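Local coordinates for putative glycyl-glycine endopeptidase lytM (Ruminococcus gnavus, PDB 3NYY), which probably acts as a metalloendopeptidase of the M23 family, its peptidase part joined to a helical N-terminal LytM domain, at residues A[17-22]-A[229-234]; A[11-16]-A[221-226]; A[37-42]-A[83-88]. All coordinates share one frame; numbering follows the deposited sequence.

Contact 1. Residues A[17-22]-A[229-234]. With SO4 (sulfate ion), chain E.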
loop_
_atom_site.group_PDB
_atom_site.type_symbol
_atom_site.label_atom_id
_atom_site.label_comp_id
_atom_site.label_asym_id
_atom_site.label_seq_id
_atom_site.Cartn_x
_atom_site.Cartn_y
_atom_site.Cartn_z
ATOM N N ASP A 17 -15.871 12.329 -6.521
ATOM C CA ASP A 17 -16.162 10.934 -6.814
ATOM C C ASP A 17 -15.544 10.485 -8.160
ATOM O O ASP A 17 -15.129 9.348 -8.277
ATOM C CB ASP A 17 -17.674 10.653 -6.840
ATOM C CG ASP A 17 -18.322 10.714 -5.479
ATOM O OD1 ASP A 17 -17.642 10.562 -4.448
ATOM O OD2 ASP A 17 -19.548 10.913 -5.437
ATOM N N PHE A 18 -15.459 11.374 -9.150
ATOM C CA PHE A 18 -14.742 11.045 -10.358
ATOM C C PHE A 18 -13.250 10.843 -10.065
ATOM O O PHE A 18 -12.629 9.872 -10.521
ATOM C CB PHE A 18 -14.951 12.109 -11.427
ATOM C CG PHE A 18 -14.193 11.834 -12.683
ATOM C CD1 PHE A 18 -14.725 10.973 -13.652
ATOM C CD2 PHE A 18 -12.925 12.361 -12.884
ATOM C CE1 PHE A 18 -14.017 10.707 -14.828
ATOM C CE2 PHE A 18 -12.205 12.072 -14.046
ATOM C CZ PHE A 18 -12.754 11.238 -15.022
ATOM N N ARG A 19 -12.673 11.754 -9.310
ATOM C CA ARG A 19 -11.240 11.650 -9.028
ATOM C C ARG A 19 -10.880 10.363 -8.321
ATOM O O ARG A 19 -9.802 9.797 -8.546
ATOM C CB ARG A 19 -10.732 12.852 -8.261
ATOM C CG ARG A 19 -10.866 14.134 -9.006
ATOM C CD ARG A 19 -10.428 15.316 -8.158
ATOM N NE ARG A 19 -8.984 15.294 -7.915
ATOM C CZ ARG A 19 -8.318 16.122 -7.125
ATOM N NH1 ARG A 19 -8.942 17.088 -6.434
ATOM N NH2 ARG A 19 -6.991 16.019 -7.001
ATOM N N ARG A 20 -11.796 9.909 -7.456
ATOM C CA ARG A 20 -11.570 8.667 -6.705
ATOM C C ARG A 20 -11.617 7.385 -7.551
ATOM O O ARG A 20 -11.002 6.389 -7.191
ATOM C CB ARG A 20 -12.561 8.614 -5.536
ATOM C CG ARG A 20 -12.430 7.353 -4.637
ATOM C CD ARG A 20 -13.211 7.475 -3.335
ATOM N NE ARG A 20 -14.597 7.889 -3.572
ATOM C CZ ARG A 20 -15.628 7.078 -3.741
ATOM N NH1 ARG A 20 -15.487 5.756 -3.691
ATOM N NH2 ARG A 20 -16.826 7.594 -4.006
ATOM N N GLN A 21 -12.344 7.414 -8.675
ATOM C CA GLN A 21 -12.446 6.302 -9.632
ATOM C C GLN A 21 -13.002 5.043 -8.992
ATOM O O GLN A 21 -12.337 4.030 -8.954
ATOM C CB GLN A 21 -11.093 6.028 -10.284
ATOM C CG GLN A 21 -10.528 7.170 -11.064
ATOM C CD GLN A 21 -10.990 7.270 -12.497
ATOM O OE1 GLN A 21 -10.696 6.397 -13.326
ATOM N NE2 GLN A 21 -11.738 8.376 -12.810
ATOM N N PRO A 22 -14.227 5.112 -8.441
ATOM C CA PRO A 22 -14.737 3.951 -7.670
ATOM C C PRO A 22 -15.116 2.805 -8.618
ATOM O O PRO A 22 -16.079 2.927 -9.352
ATOM C CB PRO A 22 -15.952 4.526 -6.967
ATOM C CG PRO A 22 -16.394 5.673 -7.771
ATOM C CD PRO A 22 -15.180 6.226 -8.449
ATOM N N GLU A 229 -4.073 21.377 -13.854
ATOM C CA GLU A 229 -3.855 19.940 -13.996
ATOM C C GLU A 229 -4.378 19.313 -12.729
ATOM O O GLU A 229 -3.976 19.716 -11.634
ATOM C CB GLU A 229 -2.375 19.636 -14.175
ATOM C CG GLU A 229 -1.832 20.146 -15.517
ATOM C CD GLU A 229 -2.140 19.256 -16.662
ATOM O OE1 GLU A 229 -2.839 18.249 -16.474
ATOM O OE2 GLU A 229 -1.732 19.581 -17.787
ATOM N N ILE A 230 -5.297 18.366 -12.889
ATOM C CA ILE A 230 -6.040 17.732 -11.785
ATOM C C ILE A 230 -5.611 16.280 -11.694
ATOM O O ILE A 230 -5.788 15.535 -12.654
ATOM C CB ILE A 230 -7.591 17.719 -12.030
ATOM C CG1 ILE A 230 -8.121 19.114 -12.378
ATOM C CG2 ILE A 230 -8.375 17.090 -10.848
ATOM C CD1 ILE A 230 -7.966 20.129 -11.274
ATOM N N SER A 231 -5.107 15.870 -10.539
ATOM C CA SER A 231 -4.796 14.466 -10.339
ATOM C C SER A 231 -6.071 13.618 -10.165
ATOM O O SER A 231 -7.062 14.043 -9.553
ATOM C CB SER A 231 -3.889 14.305 -9.113
ATOM O OG SER A 231 -4.540 14.782 -7.922
ATOM N N VAL A 232 -6.006 12.406 -10.709
ATOM C CA VAL A 232 -7.059 11.384 -10.549
ATOM C C VAL A 232 -6.424 10.093 -10.079
ATOM O O VAL A 232 -5.230 9.872 -10.298
ATOM C CB VAL A 232 -7.857 11.164 -11.876
ATOM C CG1 VAL A 232 -8.422 12.489 -12.361
ATOM C CG2 VAL A 232 -6.990 10.513 -12.934
ATOM N N ASN A 233 -7.215 9.244 -9.444
ATOM C CA ASN A 233 -6.702 8.008 -8.861
ATOM C C ASN A 233 -6.234 7.019 -9.919
ATOM O O ASN A 233 -7.071 6.503 -10.679
ATOM C CB ASN A 233 -7.792 7.385 -7.988
ATOM C CG ASN A 233 -7.298 6.263 -7.102
ATOM O OD1 ASN A 233 -6.075 5.990 -7.016
ATOM N ND2 ASN A 233 -8.259 5.634 -6.348
ATOM N N PRO A 234 -4.918 6.664 -9.924
ATOM C CA PRO A 234 -4.498 5.669 -10.906
ATOM C C PRO A 234 -4.755 4.233 -10.480
ATOM O O PRO A 234 -4.557 3.330 -11.279
ATOM C CB PRO A 234 -2.970 5.869 -10.968
ATOM C CG PRO A 234 -2.721 7.193 -10.354
ATOM C CD PRO A 234 -3.760 7.314 -9.278
HETATM S S SO4 E . -7.345 20.208 -4.467
HETATM O O1 SO4 E . -7.354 19.124 -5.434
HETATM O O2 SO4 E . -6.160 21.028 -4.714
HETATM O O3 SO4 E . -8.578 20.985 -4.609
HETATM O O4 SO4 E . -7.284 19.675 -3.103
HETATM O O HOH W 1 -8.075 4.740 -12.518
#
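R19 lies across strand 228-232 and takes hold of S231 side-on through its guanidinium group. R19 NE donates to S231 O at 2.8 Å, approaching almost straight down the carbonyl bond. The neighbouring nitrogen turns to the hydroxyl, R19 NH2 to S231 OG at 2.9 Å, and adds a weak second bond to S231 O; S231 OG is also bonded to E126. A bend at the third torsion of R19 (chi3 68°) presents the NE edge of the group to the strand. In one of its two conformers I230 CG2 sits over one guanidinium face, 3.5 Å from R19 NE; the bonds at the edge are what mainly hold the rotation of the group. NH1 binds a sulfate ion, probably from the crystallisation liquor, which R117 also holds.

N233 serves the C-terminal end of helix 16-20. Its backbone N donates to R19 O at 2.8 Å, and with CG anti to the backbone N (chi1 -168°) its amide reaches the next carbonyl, N233 ND2 to R20 O at 3.0 Å. The same ND2 also bonds D111, and N233 OD1 caps Y235 N at the start of helix 235-240. Beyond the helix, Q21 has positive phi, and its amide folds back over the centre of the F18 ring while Q21 NE2 bonds F18 O at 2.9 Å. Q21 CG passes alongside N233, 3.5 Å from N233 O, and a water donates to both Q21 OE1 and N233 O.

The contact seats the short helix of the LytM region against the M23 sheet. Helix 77-88 packs on F18, Q21 and V232 through I87, helix 113-117 touches R19, S231 and N233 through W113, and strand 216-225 pairs antiparallel with strand 228-232.

Contact 2. Residues A[11-16]-A[221-226]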
loop_
_atom_site.group_PDB
_atom_site.type_symbol
_atom_site.label_atom_id
_atom_site.label_comp_id
_atom_site.label_asym_id
_atom_site.label_seq_id
_atom_site.Cartn_x
_atom_site.Cartn_y
_atom_site.Cartn_z
ATOM N N PRO A 11 -18.399 20.422 -14.967
ATOM C CA PRO A 11 -17.189 19.700 -15.366
ATOM C C PRO A 11 -16.910 18.547 -14.402
ATOM O O PRO A 11 -17.029 18.704 -13.157
ATOM C CB PRO A 11 -16.104 20.782 -15.278
ATOM C CG PRO A 11 -16.860 22.068 -15.495
ATOM C CD PRO A 11 -18.134 21.862 -14.769
ATOM N N VAL A 12 -16.600 17.380 -14.964
ATOM C CA VAL A 12 -16.559 16.170 -14.136
ATOM C C VAL A 12 -15.199 15.920 -13.495
ATOM O O VAL A 12 -15.130 15.353 -12.417
ATOM C CB VAL A 12 -17.049 14.948 -14.935
ATOM C CG1 VAL A 12 -17.164 13.700 -14.031
ATOM C CG2 VAL A 12 -18.441 15.259 -15.550
ATOM N N VAL A 13 -14.113 16.380 -14.121
ATOM C CA VAL A 13 -12.747 16.038 -13.658
ATOM C C VAL A 13 -12.484 16.434 -12.204
ATOM O O VAL A 13 -11.900 15.643 -11.449
ATOM C CB VAL A 13 -11.654 16.583 -14.601
ATOM C CG1 VAL A 13 -10.251 16.309 -14.049
ATOM C CG2 VAL A 13 -11.805 15.898 -16.015
ATOM N N SER A 14 -12.943 17.608 -11.780
ATOM C CA SER A 14 -12.729 18.049 -10.395
ATOM C C SER A 14 -13.729 17.523 -9.375
ATOM O O SER A 14 -13.585 17.798 -8.168
ATOM C CB SER A 14 -12.655 19.575 -10.324
ATOM O OG SER A 14 -13.813 20.160 -10.820
ATOM N N GLN A 15 -14.713 16.733 -9.803
ATOM C CA GLN A 15 -15.665 16.169 -8.844
ATOM C C GLN A 15 -14.962 15.068 -8.046
ATOM O O GLN A 15 -14.353 14.163 -8.618
ATOM C CB GLN A 15 -16.914 15.615 -9.540
ATOM C CG GLN A 15 -17.645 16.720 -10.345
ATOM C CD GLN A 15 -18.958 16.276 -11.006
ATOM O OE1 GLN A 15 -19.554 15.289 -10.616
ATOM N NE2 GLN A 15 -19.364 16.981 -12.066
ATOM N N PRO A 16 -15.046 15.143 -6.714
ATOM C CA PRO A 16 -14.322 14.164 -5.894
ATOM C C PRO A 16 -14.616 12.693 -6.226
ATOM O O PRO A 16 -13.681 11.867 -6.214
ATOM C CB PRO A 16 -14.807 14.478 -4.494
ATOM C CG PRO A 16 -15.041 15.958 -4.531
ATOM C CD PRO A 16 -15.641 16.194 -5.880
ATOM N N ILE A 221 -1.691 10.401 -12.580
ATOM C CA ILE A 221 -2.411 10.673 -13.856
ATOM C C ILE A 221 -3.118 11.990 -13.655
ATOM O O ILE A 221 -3.891 12.147 -12.683
ATOM C CB ILE A 221 -3.420 9.570 -14.188
ATOM C CG1 ILE A 221 -2.715 8.235 -14.308
ATOM C CG2 ILE A 221 -4.159 9.896 -15.541
ATOM C CD1 ILE A 221 -3.601 6.987 -14.498
ATOM N N TYR A 222 -2.932 12.877 -14.624
ATOM C CA TYR A 222 -3.499 14.219 -14.543
ATOM C C TYR A 222 -4.301 14.559 -15.791
ATOM O O TYR A 222 -3.856 14.321 -16.936
ATOM C CB TYR A 222 -2.404 15.299 -14.384
ATOM C CG TYR A 222 -1.637 15.216 -13.090
ATOM C CD1 TYR A 222 -0.661 14.243 -12.909
ATOM C CD2 TYR A 222 -1.908 16.080 -12.035
ATOM C CE1 TYR A 222 0.056 14.165 -11.727
ATOM C CE2 TYR A 222 -1.191 16.001 -10.837
ATOM C CZ TYR A 222 -0.213 15.046 -10.701
ATOM O OH TYR A 222 0.484 14.964 -9.480
ATOM N N LEU A 223 -5.463 15.168 -15.563
ATOM C CA LEU A 223 -6.289 15.720 -16.637
ATOM C C LEU A 223 -6.435 17.201 -16.429
ATOM O O LEU A 223 -6.564 17.665 -15.318
ATOM C CB LEU A 223 -7.676 15.089 -16.591
ATOM C CG LEU A 223 -7.763 13.578 -16.907
ATOM C CD1 LEU A 223 -9.253 13.115 -16.785
ATOM C CD2 LEU A 223 -7.173 13.284 -18.219
ATOM N N LYS A 224 -6.430 17.932 -17.528
ATOM C CA LYS A 224 -6.517 19.383 -17.482
ATOM C C LYS A 224 -7.972 19.828 -17.452
ATOM O O LYS A 224 -8.794 19.333 -18.220
ATOM C CB LYS A 224 -5.740 19.983 -18.645
ATOM C CG LYS A 224 -5.264 21.418 -18.332
ATOM C CD LYS A 224 -4.188 21.918 -19.289
ATOM C CE LYS A 224 -3.785 23.359 -18.927
ATOM N NZ LYS A 224 -2.777 23.878 -19.917
ATOM N N GLU A 225 -8.310 20.713 -16.511
ATOM C CA GLU A 225 -9.638 21.306 -16.415
ATOM C C GLU A 225 -9.441 22.806 -16.260
ATOM O O GLU A 225 -8.810 23.286 -15.299
ATOM C CB GLU A 225 -10.408 20.735 -15.239
ATOM C CG GLU A 225 -11.827 21.252 -15.162
ATOM C CD GLU A 225 -12.663 20.591 -14.050
ATOM O OE1 GLU A 225 -13.240 19.523 -14.300
ATOM O OE2 GLU A 225 -12.749 21.149 -12.946
ATOM N N GLY A 226 -9.896 23.561 -17.251
ATOM C CA GLY A 226 -9.502 24.951 -17.336
ATOM C C GLY A 226 -7.977 25.010 -17.459
ATOM O O GLY A 226 -7.341 24.237 -18.204
HETATM O O HOH W 2 -13.742 18.497 -16.663
#
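The E225 carboxylate is gripped by the turn around S14, with different groups at its faces and its oxygens. P11 CB lies over one face, 3.3 Å from E225 OE1. From the side of the other face comes a backbone amide, S14 N donating to E225 OE1 at 3.2 Å, well above the carboxylate plane (39°). The second oxygen is met differently: S14 OG donates to E225 OE2 at 2.6 Å, on the syn lone pair. One serine thus engages both oxygens, and a water donates to OE1 as well. E225 spans the distance because its CG stands anti to the backbone N (chi1 -176°) and the chain runs on extended, carrying the carboxylate well away from the strand.

What it reaches is a type I beta turn from V12 to Q15, closed by Q15 N bonding to V12 O at 3.0 Å. The turn leads directly into helix 16-20, for which Q15 is the N-cap residue. Q15 also folds its amide back, Q15 NE2 donating to P11 O from above the carbonyl plane. Strand 216-225, by contrast, belongs to the large antiparallel sheet of the M23 peptidase fold, and E225 stands at its end. With an alanine here, S14 N and S14 OG would lose their carboxylate partner, and the turn would probably be tied less firmly to the strand.

Two residues back along the strand, L223 points to the same side as E225 and meets V13 at about a right angle. V13 CG1 lies 3.8 Å from L223 CB, while the other branch, V13 CG2, is 3.9 Å from L223 CD1. Both residues also touch S83 of helix 77-88, V13 leans on I230 of the adjoining strand, and L223 packs against A86 as well.

Contact 3. Residues A[37-42]-A[83-88]. With SO4 (sulfate ion), chain F.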
loop_
_atom_site.group_PDB
_atom_site.type_symbol
_atom_site.label_atom_id
_atom_site.label_comp_id
_atom_site.label_asym_id
_atom_site.label_seq_id
_atom_site.Cartn_x
_atom_site.Cartn_y
_atom_site.Cartn_z
ATOM N N PRO A 37 -13.033 0.527 -22.505
ATOM C CA PRO A 37 -13.202 0.556 -21.048
ATOM C C PRO A 37 -13.553 1.921 -20.500
ATOM O O PRO A 37 -14.361 1.992 -19.541
ATOM C CB PRO A 37 -11.853 0.059 -20.520
ATOM C CG PRO A 37 -10.908 0.429 -21.625
ATOM C CD PRO A 37 -11.655 0.186 -22.885
ATOM N N GLY A 38 -13.023 2.995 -21.098
ATOM C CA GLY A 38 -13.363 4.354 -20.670
ATOM C C GLY A 38 -14.860 4.627 -20.831
ATOM O O GLY A 38 -15.537 5.168 -19.926
ATOM N N ARG A 39 -15.406 4.253 -21.969
ATOM C CA ARG A 39 -16.837 4.413 -22.192
ATOM C C ARG A 39 -17.643 3.659 -21.154
ATOM O O ARG A 39 -18.602 4.210 -20.609
ATOM C CB ARG A 39 -17.248 3.915 -23.575
ATOM C CG ARG A 39 -18.662 4.276 -23.938
ATOM C CD ARG A 39 -19.162 3.446 -25.123
ATOM N NE ARG A 39 -19.444 2.069 -24.684
ATOM C CZ ARG A 39 -20.154 1.165 -25.384
ATOM N NH1 ARG A 39 -20.644 1.477 -26.568
ATOM N NH2 ARG A 39 -20.396 -0.032 -24.857
ATOM N N ASP A 40 -17.314 2.384 -20.953
ATOM C CA ASP A 40 -18.119 1.513 -20.101
ATOM C C ASP A 40 -18.032 1.888 -18.628
ATOM O O ASP A 40 -19.055 1.922 -17.945
ATOM C CB ASP A 40 -17.781 0.051 -20.350
ATOM C CG ASP A 40 -18.203 -0.417 -21.737
ATOM O OD1 ASP A 40 -18.911 0.330 -22.459
ATOM O OD2 ASP A 40 -17.809 -1.552 -22.097
ATOM N N VAL A 41 -16.850 2.277 -18.159
ATOM C CA VAL A 41 -16.736 2.753 -16.769
ATOM C C VAL A 41 -17.493 4.085 -16.590
ATOM O O VAL A 41 -18.173 4.323 -15.582
ATOM C CB VAL A 41 -15.263 2.827 -16.259
ATOM C CG1 VAL A 41 -14.508 4.096 -16.796
ATOM C CG2 VAL A 41 -15.255 2.667 -14.746
ATOM N N GLY A 42 -17.441 4.935 -17.600
ATOM C CA GLY A 42 -18.186 6.180 -17.603
ATOM C C GLY A 42 -19.686 5.945 -17.515
ATOM O O GLY A 42 -20.373 6.626 -16.766
ATOM N N SER A 83 -12.881 12.380 -20.925
ATOM C CA SER A 83 -12.112 12.289 -19.694
ATOM C C SER A 83 -11.931 10.830 -19.243
ATOM O O SER A 83 -10.819 10.425 -18.868
ATOM C CB SER A 83 -12.704 13.143 -18.557
ATOM O OG SER A 83 -12.710 14.514 -18.945
ATOM N N CYS A 84 -13.010 10.041 -19.302
ATOM C CA CYS A 84 -12.948 8.624 -18.945
ATOM C C CYS A 84 -11.985 7.884 -19.883
ATOM O O CYS A 84 -11.128 7.133 -19.400
ATOM C CB CYS A 84 -14.313 7.975 -19.002
ATOM S SG CYS A 84 -15.520 8.663 -17.834
ATOM N N ARG A 85 -12.106 8.102 -21.189
ATOM C CA ARG A 85 -11.205 7.433 -22.129
ATOM C C ARG A 85 -9.745 7.896 -21.995
ATOM O O ARG A 85 -8.808 7.115 -22.184
ATOM C CB ARG A 85 -11.697 7.623 -23.560
ATOM C CG ARG A 85 -12.985 6.844 -23.889
ATOM C CD ARG A 85 -13.326 7.122 -25.316
ATOM N NE ARG A 85 -14.491 6.348 -25.716
ATOM C CZ ARG A 85 -15.577 6.817 -26.319
ATOM N NH1 ARG A 85 -15.706 8.095 -26.645
ATOM N NH2 ARG A 85 -16.565 5.969 -26.622
ATOM N N ALA A 86 -9.536 9.156 -21.602
ATOM C CA ALA A 86 -8.167 9.669 -21.429
ATOM C C ALA A 86 -7.456 8.867 -20.316
ATOM O O ALA A 86 -6.256 8.629 -20.417
ATOM C CB ALA A 86 -8.186 11.155 -21.079
ATOM N N ILE A 87 -8.164 8.470 -19.254
ATOM C CA ILE A 87 -7.590 7.678 -18.172
ATOM C C ILE A 87 -7.392 6.214 -18.580
ATOM O O ILE A 87 -6.363 5.618 -18.282
ATOM C CB ILE A 87 -8.443 7.751 -16.906
ATOM C CG1 ILE A 87 -8.490 9.185 -16.402
ATOM C CG2 ILE A 87 -7.952 6.832 -15.726
ATOM C CD1 ILE A 87 -9.596 9.381 -15.377
ATOM N N TRP A 88 -8.409 5.650 -19.232
ATOM C CA TRP A 88 -8.539 4.186 -19.383
ATOM C C TRP A 88 -8.072 3.668 -20.732
ATOM O O TRP A 88 -7.488 2.591 -20.774
ATOM C CB TRP A 88 -9.986 3.710 -19.133
ATOM C CG TRP A 88 -10.357 3.821 -17.708
ATOM C CD1 TRP A 88 -10.740 4.952 -17.073
ATOM C CD2 TRP A 88 -10.314 2.779 -16.726
ATOM N NE1 TRP A 88 -10.950 4.673 -15.712
ATOM C CE2 TRP A 88 -10.701 3.350 -15.494
ATOM C CE3 TRP A 88 -9.981 1.430 -16.759
ATOM C CZ2 TRP A 88 -10.760 2.615 -14.321
ATOM C CZ3 TRP A 88 -10.107 0.671 -15.573
ATOM C CH2 TRP A 88 -10.465 1.271 -14.374
HETATM S S SO4 F . -18.872 8.537 -28.335
HETATM O O1 SO4 F . -18.651 7.909 -27.027
HETATM O O2 SO4 F . -17.763 9.439 -28.626
HETATM O O3 SO4 F . -18.970 7.494 -29.336
HETATM O O4 SO4 F . -20.119 9.291 -28.187
#
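R85, lying alongside R39 and pointing the same way, grips one sulfate oxygen with both terminal nitrogens, NH2 to O1 of the ion at 2.9 Å and NH1 to O1 at 3.0 Å. The ion is probably from the crystallisation liquor and is also bound by W77; D36 forms a salt bridge with R85 NH2. This is the outer side of a close helix-helix packing in the LytM N-terminal region, where the axes of the segments approach to 7.5 Å with their directions 127° apart.

Glycine makes the closeness possible: G38 CA lies 4.0 Å from R85 N, and a beta carbon at this position would clash with the backbone of helix 77-88. C84 CB comes within 3.2 Å of G38 O, while its sulfur reaches the next glycine, at G42 CA. R39 turns its guanidinium away from the partner helix and clasps D40 OD1 side-on with NE and NH2.

On the buried side W88 packs its CB against G38 N and bonds Q21 through NE1. With CG1 placed between the backbone N and the carbonyl carbon (chi1 78°), V41 CG1 sits over the five-membered ring of W88 in a CH-pi contact, 17° off the ring normal.

Overall arrangement
From the N terminus, residues 11-16 come first and then 17-22, so contacts 2 and 1 each close a loop of more than 200 residues back to the M23 sheet. Because 221-226 also precedes 229-234, the two loops cross; their partner strands are antiparallel neighbours joined by backbone bonds such as I230 N to L223 O. Contact 3 closes a much shorter loop of 40 residues, which falls wholly within both longer ones and stays inside the LytM region. Helix 77-88 links all three, packing on residues of contacts 1 and 2 as well as on helix 37-48. The helical N-terminal part is thereby docked against strands 216-225 and 228-232 of the peptidase sheet.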